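Long-range contact in exodeoxyribonuclease (Neisseria meningitidis, PDB 2JC5), which probably cleaves the DNA backbone at apurinic or apyrimidinic sites as a metal-dependent DNA repair endonuclease of the AP/ExoA family: residues Gly56-Gly68 with Glu88-Phe100. Residues are numbered along the deposited sequence; the frame is centred on the assembly and turned at random. Where two conformers were deposited one is given.
Sequences GHWHCAEKRGYSG and EFDREGRFVRCDF
His-59 turns its ring toward Gly-93 and Asp-90 because CG stands anti to the backbone N (chi1 -164°), and Ser-67, with OG likewise opposite its own N (chi1 -172°), reaches the carbonyl of Glu-92. The two residues illustrate how a type I turn, Asp-90 to Gly-93, can be held by both a ring and a hydroxyl. At the ring, CA of Gly-93 lies over one face of the imidazole, a CH-pi contact 4.1 Å from the ring centroid; a water accepts from ND1 of His-59, weakly, and from Arg-94 N, while donating to OD1 of Asp-90, whose carboxylate is also held by the backbone of Met-84 and Gly-85. At the hydroxyl, Ser-67 OG meets Glu-92 O at 2.6 Å, and Gly-68 N makes a weak bond to Gly-93 O. Within the same turn, Arg-91 O accepts from Glu-62 N over 2.9 Å, almost straight at 171°. Gly-93, the first residue to leave helical angles, has positive phi, and its CA comes within 3.4 Å of His-59 O.

Farther in, the Arg-94 guanidinium is fixed in several directions: NE donates to Glu-92 OE1 at 2.8 Å, NH1 to Tyr-109 O, and NH2 weakly to Tyr-66 OH at its edge, while Ser-67 OG stands over one face. Along the strands, Val-96 CG2 packs on CB of His-59 at 3.7 Å, and Cys-98 SG touches CB of His-57. Strands 56-59 and 95-100 run nearly antiparallel but belong to different sheets; Val-96 and Cys-98 point at His-57 and His-59 where the edge strand of one sheet meets the other, joining the two sheets of the sandwich of the DNase I-like fold, with the polar end of the contact bordering predicted active-site Tyr-109.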
loop_
_atom_site.group_PDB
_atom_site.type_symbol
_atom_site.label_atom_id
_atom_site.label_comp_id
_atom_site.label_asym_id
_atom_site.label_seq_id
_atom_site.Cartn_x
_atom_site.Cartn_y
_atom_site.Cartn_z
ATOM N N GLY A 56 15.245 3.911 6.510
ATOM C CA GLY A 56 14.633 3.302 5.338
ATOM C C GLY A 56 14.990 1.839 5.240
ATOM O O GLY A 56 16.139 1.452 5.470
ATOM N N HIS A 57 13.988 1.032 4.916
ATOM C CA HIS A 57 14.153 -0.389 4.698
ATOM C C HIS A 57 13.359 -0.763 3.474
ATOM O O HIS A 57 12.220 -0.313 3.293
ATOM C CB HIS A 57 13.695 -1.161 5.919
ATOM C CG HIS A 57 14.538 -0.855 7.109
ATOM N ND1 HIS A 57 15.740 -1.491 7.336
ATOM C CD2 HIS A 57 14.428 0.109 8.050
ATOM C CE1 HIS A 57 16.308 -0.965 8.409
ATOM N NE2 HIS A 57 15.542 0.014 8.853
ATOM N N TRP A 58 13.974 -1.554 2.609
ATOM C CA TRP A 58 13.371 -1.855 1.322
ATOM C C TRP A 58 13.587 -3.311 0.934
ATOM O O TRP A 58 14.502 -3.998 1.448
ATOM C CB TRP A 58 13.919 -0.923 0.231
ATOM C CG TRP A 58 15.406 -0.953 0.154
ATOM C CD1 TRP A 58 16.180 -1.850 -0.529
ATOM C CD2 TRP A 58 16.314 -0.071 0.823
ATOM N NE1 TRP A 58 17.504 -1.573 -0.332
ATOM C CE2 TRP A 58 17.617 -0.490 0.497
ATOM C CE3 TRP A 58 16.155 1.031 1.667
ATOM C CZ2 TRP A 58 18.750 0.142 0.994
ATOM C CZ3 TRP A 58 17.293 1.659 2.168
ATOM C CH2 TRP A 58 18.565 1.216 1.825
ATOM N N HIS A 59 12.720 -3.772 0.034
ATOM C CA HIS A 59 12.893 -5.070 -0.608
ATOM C C HIS A 59 12.739 -4.838 -2.099
ATOM O O HIS A 59 11.640 -4.528 -2.559
ATOM C CB HIS A 59 11.880 -6.113 -0.141
ATOM C CG HIS A 59 12.275 -7.520 -0.493
ATOM N ND1 HIS A 59 11.506 -8.620 -0.189
ATOM C CD2 HIS A 59 13.363 -7.994 -1.139
ATOM C CE1 HIS A 59 12.120 -9.711 -0.608
ATOM N NE2 HIS A 59 13.263 -9.361 -1.167
ATOM N N CYS A 60 13.838 -4.993 -2.829
ATOM C CA CYS A 60 13.857 -4.777 -4.267
ATOM C C CYS A 60 13.697 -6.102 -4.997
ATOM O O CYS A 60 13.908 -7.184 -4.419
ATOM C CB CYS A 60 15.165 -4.105 -4.698
ATOM S SG CYS A 60 15.412 -2.465 -3.967
ATOM N N ALA A 61 13.308 -6.013 -6.266
ATOM C CA ALA A 61 13.143 -7.197 -7.122
ATOM C C ALA A 61 14.460 -7.595 -7.780
ATOM O O ALA A 61 15.343 -6.766 -7.967
ATOM C CB ALA A 61 12.123 -6.916 -8.193
ATOM N N GLU A 62 14.544 -8.856 -8.189
ATOM C CA GLU A 62 15.687 -9.361 -8.957
ATOM C C GLU A 62 15.671 -8.849 -10.388
ATOM O O GLU A 62 16.731 -8.626 -10.963
ATOM C CB GLU A 62 15.696 -10.890 -8.944
ATOM C CG GLU A 62 15.951 -11.471 -7.558
ATOM C CD GLU A 62 15.977 -12.985 -7.503
ATOM O OE1 GLU A 62 15.591 -13.652 -8.491
ATOM O OE2 GLU A 62 16.377 -13.500 -6.431
ATOM N N LYS A 63 14.486 -8.669 -10.968
ATOM C CA LYS A 63 14.350 -8.073 -12.305
ATOM C C LYS A 63 14.629 -6.566 -12.242
ATOM O O LYS A 63 14.272 -5.909 -11.270
ATOM C CB LYS A 63 12.933 -8.290 -12.873
ATOM C CG LYS A 63 12.565 -9.738 -13.241
ATOM C CD LYS A 63 11.055 -9.882 -13.514
ATOM C CE LYS A 63 10.674 -11.269 -14.045
ATOM N NZ LYS A 63 9.227 -11.398 -14.368
ATOM N N ARG A 64 15.246 -6.025 -13.284
ATOM C CA ARG A 64 15.516 -4.589 -13.379
ATOM C C ARG A 64 14.239 -3.778 -13.606
ATOM O O ARG A 64 13.355 -4.149 -14.378
ATOM C CB ARG A 64 16.467 -4.275 -14.543
ATOM C CG ARG A 64 17.891 -4.730 -14.367
ATOM C CD ARG A 64 18.775 -4.212 -15.523
ATOM N NE ARG A 64 20.014 -4.982 -15.660
ATOM N N GLY A 65 14.173 -2.627 -12.960
ATOM C CA GLY A 65 13.117 -1.663 -13.212
ATOM C C GLY A 65 11.741 -2.146 -12.844
ATOM O O GLY A 65 10.756 -1.794 -13.512
ATOM N N TYR A 66 11.659 -2.924 -11.764
ATOM C CA TYR A 66 10.448 -3.675 -11.477
ATOM C C TYR A 66 10.117 -3.665 -10.007
ATOM O O TYR A 66 10.971 -3.967 -9.176
ATOM C CB TYR A 66 10.668 -5.118 -11.917
ATOM C CG TYR A 66 9.500 -6.044 -11.751
ATOM C CD1 TYR A 66 8.290 -5.778 -12.340
ATOM C CD2 TYR A 66 9.617 -7.212 -11.010
ATOM C CE1 TYR A 66 7.236 -6.635 -12.210
ATOM C CE2 TYR A 66 8.573 -8.073 -10.867
ATOM C CZ TYR A 66 7.381 -7.794 -11.461
ATOM O OH TYR A 66 6.329 -8.688 -11.341
ATOM N N SER A 67 8.864 -3.359 -9.685
ATOM C CA SER A 67 8.330 -3.647 -8.350
ATOM C C SER A 67 9.205 -3.026 -7.251
ATOM O O SER A 67 9.764 -1.939 -7.459
ATOM C CB SER A 67 8.114 -5.172 -8.227
ATOM O OG SER A 67 7.429 -5.522 -7.047
ATOM N N GLY A 68 9.297 -3.668 -6.090
ATOM C CA GLY A 68 10.062 -3.126 -4.969
ATOM C C GLY A 68 9.169 -2.297 -4.055
ATOM O O GLY A 68 8.278 -1.569 -4.506
ATOM N N GLU A 88 9.155 -17.358 -4.425
ATOM C CA GLU A 88 8.465 -16.962 -5.655
ATOM C C GLU A 88 8.083 -15.482 -5.636
ATOM O O GLU A 88 8.201 -14.784 -6.639
ATOM C CB GLU A 88 7.194 -17.802 -5.896
ATOM C CG GLU A 88 6.553 -17.547 -7.252
ATOM C CD GLU A 88 5.234 -18.269 -7.473
ATOM O OE1 GLU A 88 4.870 -19.177 -6.692
ATOM O OE2 GLU A 88 4.552 -17.908 -8.456
ATOM N N PHE A 89 7.594 -15.012 -4.496
ATOM C CA PHE A 89 7.095 -13.653 -4.388
ATOM C C PHE A 89 8.202 -12.711 -3.946
ATOM O O PHE A 89 8.268 -11.562 -4.398
ATOM C CB PHE A 89 5.926 -13.609 -3.404
ATOM C CG PHE A 89 4.820 -14.598 -3.720
ATOM C CD1 PHE A 89 4.274 -14.677 -4.990
ATOM C CD2 PHE A 89 4.311 -15.426 -2.738
ATOM C CE1 PHE A 89 3.252 -15.604 -5.279
ATOM C CE2 PHE A 89 3.288 -16.339 -3.023
ATOM C CZ PHE A 89 2.774 -16.415 -4.286
ATOM N N ASP A 90 9.076 -13.184 -3.058
ATOM C CA ASP A 90 10.175 -12.364 -2.580
ATOM C C ASP A 90 11.173 -11.976 -3.660
ATOM O O ASP A 90 11.778 -10.903 -3.557
ATOM C CB ASP A 90 10.883 -13.023 -1.399
ATOM C CG ASP A 90 10.070 -12.959 -0.130
ATOM O OD1 ASP A 90 9.123 -12.138 -0.044
ATOM O OD2 ASP A 90 10.383 -13.736 0.794
ATOM N N ARG A 91 11.303 -12.790 -4.715
ATOM C CA ARG A 91 12.149 -12.413 -5.840
ATOM C C ARG A 91 11.613 -11.152 -6.509
ATOM O O ARG A 91 12.314 -10.532 -7.283
ATOM C CB ARG A 91 12.323 -13.547 -6.840
ATOM C CG ARG A 91 13.305 -14.590 -6.349
ATOM C CD ARG A 91 13.465 -15.741 -7.322
ATOM N NE ARG A 91 13.961 -16.926 -6.639
ATOM C CZ ARG A 91 10.250 -15.603 -9.070
ATOM N NH1 ARG A 91 9.502 -14.798 -9.817
ATOM N NH2 ARG A 91 9.872 -16.859 -8.868
ATOM N N GLU A 92 10.351 -10.799 -6.232
ATOM C CA GLU A 92 9.728 -9.626 -6.839
ATOM C C GLU A 92 9.682 -8.390 -5.946
ATOM O O GLU A 92 9.215 -7.342 -6.401
ATOM C CB GLU A 92 8.314 -9.992 -7.297
ATOM C CG GLU A 92 8.311 -11.176 -8.306
ATOM C CD GLU A 92 6.965 -11.493 -8.941
ATOM O OE1 GLU A 92 5.931 -10.890 -8.566
ATOM O OE2 GLU A 92 6.950 -12.381 -9.849
ATOM N N GLY A 93 10.151 -8.482 -4.705
ATOM C CA GLY A 93 10.219 -7.284 -3.839
ATOM C C GLY A 93 8.867 -6.680 -3.501
ATOM O O GLY A 93 8.537 -5.573 -3.935
ATOM N N ARG A 94 8.084 -7.405 -2.709
ATOM C CA ARG A 94 6.687 -7.041 -2.476
ATOM C C ARG A 94 6.267 -6.833 -1.023
ATOM O O ARG A 94 5.150 -6.420 -0.797
ATOM C CB ARG A 94 5.790 -8.098 -3.122
ATOM C CG ARG A 94 5.922 -8.138 -4.625
ATOM C CD ARG A 94 4.948 -9.089 -5.272
ATOM N NE ARG A 94 5.054 -9.015 -6.722
ATOM C CZ ARG A 94 4.535 -8.066 -7.486
ATOM N NH1 ARG A 94 3.787 -7.114 -6.961
ATOM N NH2 ARG A 94 4.741 -8.074 -8.802
ATOM N N PHE A 95 7.156 -7.052 -0.051
ATOM C CA PHE A 95 6.763 -7.006 1.368
ATOM C C PHE A 95 7.919 -6.590 2.252
ATOM O O PHE A 95 8.988 -7.215 2.222
ATOM C CB PHE A 95 6.266 -8.397 1.777
ATOM C CG PHE A 95 5.835 -8.521 3.220
ATOM C CD1 PHE A 95 6.765 -8.681 4.227
ATOM C CD2 PHE A 95 4.482 -8.522 3.560
ATOM C CE1 PHE A 95 6.352 -8.801 5.572
ATOM C CE2 PHE A 95 4.075 -8.653 4.896
ATOM C CZ PHE A 95 5.021 -8.799 5.890
ATOM N N VAL A 96 7.699 -5.525 3.034
ATOM C CA VAL A 96 8.624 -5.103 4.104
ATOM C C VAL A 96 7.801 -4.799 5.329
ATOM O O VAL A 96 6.741 -4.179 5.233
ATOM C CB VAL A 96 9.463 -3.867 3.734
ATOM C CG1 VAL A 96 10.214 -3.281 4.967
ATOM C CG2 VAL A 96 10.418 -4.199 2.628
ATOM N N ARG A 97 8.289 -5.234 6.480
ATOM C CA ARG A 97 7.632 -4.980 7.762
ATOM C C ARG A 97 8.605 -4.319 8.717
ATOM O O ARG A 97 9.710 -4.816 8.907
ATOM C CB ARG A 97 7.156 -6.286 8.376
ATOM C CG ARG A 97 6.603 -6.144 9.779
ATOM C CD ARG A 97 6.055 -7.438 10.320
ATOM N NE ARG A 97 5.698 -7.308 11.734
ATOM C CZ ARG A 97 4.936 -8.159 12.414
ATOM N NH1 ARG A 97 4.407 -9.227 11.844
ATOM N NH2 ARG A 97 4.672 -7.921 13.692
ATOM N N CYS A 98 8.180 -3.222 9.325
ATOM C CA CYS A 98 8.976 -2.530 10.341
ATOM C C CYS A 98 8.217 -2.463 11.651
ATOM O O CYS A 98 7.044 -2.086 11.681
ATOM C CB CYS A 98 9.336 -1.136 9.868
ATOM S SG CYS A 98 10.504 -1.137 8.518
ATOM N N ASP A 99 8.899 -2.844 12.731
ATOM C CA ASP A 99 8.332 -2.858 14.080
ATOM C C ASP A 99 8.908 -1.729 14.939
ATOM O O ASP A 99 10.116 -1.454 14.916
ATOM C CB ASP A 99 8.636 -4.187 14.784
ATOM C CG ASP A 99 8.064 -5.391 14.081
ATOM O OD1 ASP A 99 7.139 -5.241 13.255
ATOM O OD2 ASP A 99 8.569 -6.498 14.368
ATOM N N PHE A 100 8.024 -1.087 15.692
ATOM C CA PHE A 100 8.377 -0.019 16.615
ATOM C C PHE A 100 7.653 -0.319 17.918
ATOM O O PHE A 100 6.470 -0.002 18.064
ATOM C CB PHE A 100 7.919 1.343 16.098
ATOM C CG PHE A 100 8.294 1.623 14.672
ATOM C CD1 PHE A 100 7.492 1.173 13.638
ATOM C CD2 PHE A 100 9.437 2.359 14.357
ATOM C CE1 PHE A 100 7.826 1.427 12.300
ATOM C CE2 PHE A 100 9.768 2.628 13.036
ATOM C CZ PHE A 100 8.969 2.183 12.008
HETATM O O HOH W 1 8.978 -9.373 -0.734
HETATM O O HOH W 2 14.254 -9.899 -4.419
HETATM O O HOH W 3 11.938 -9.964 -10.030
#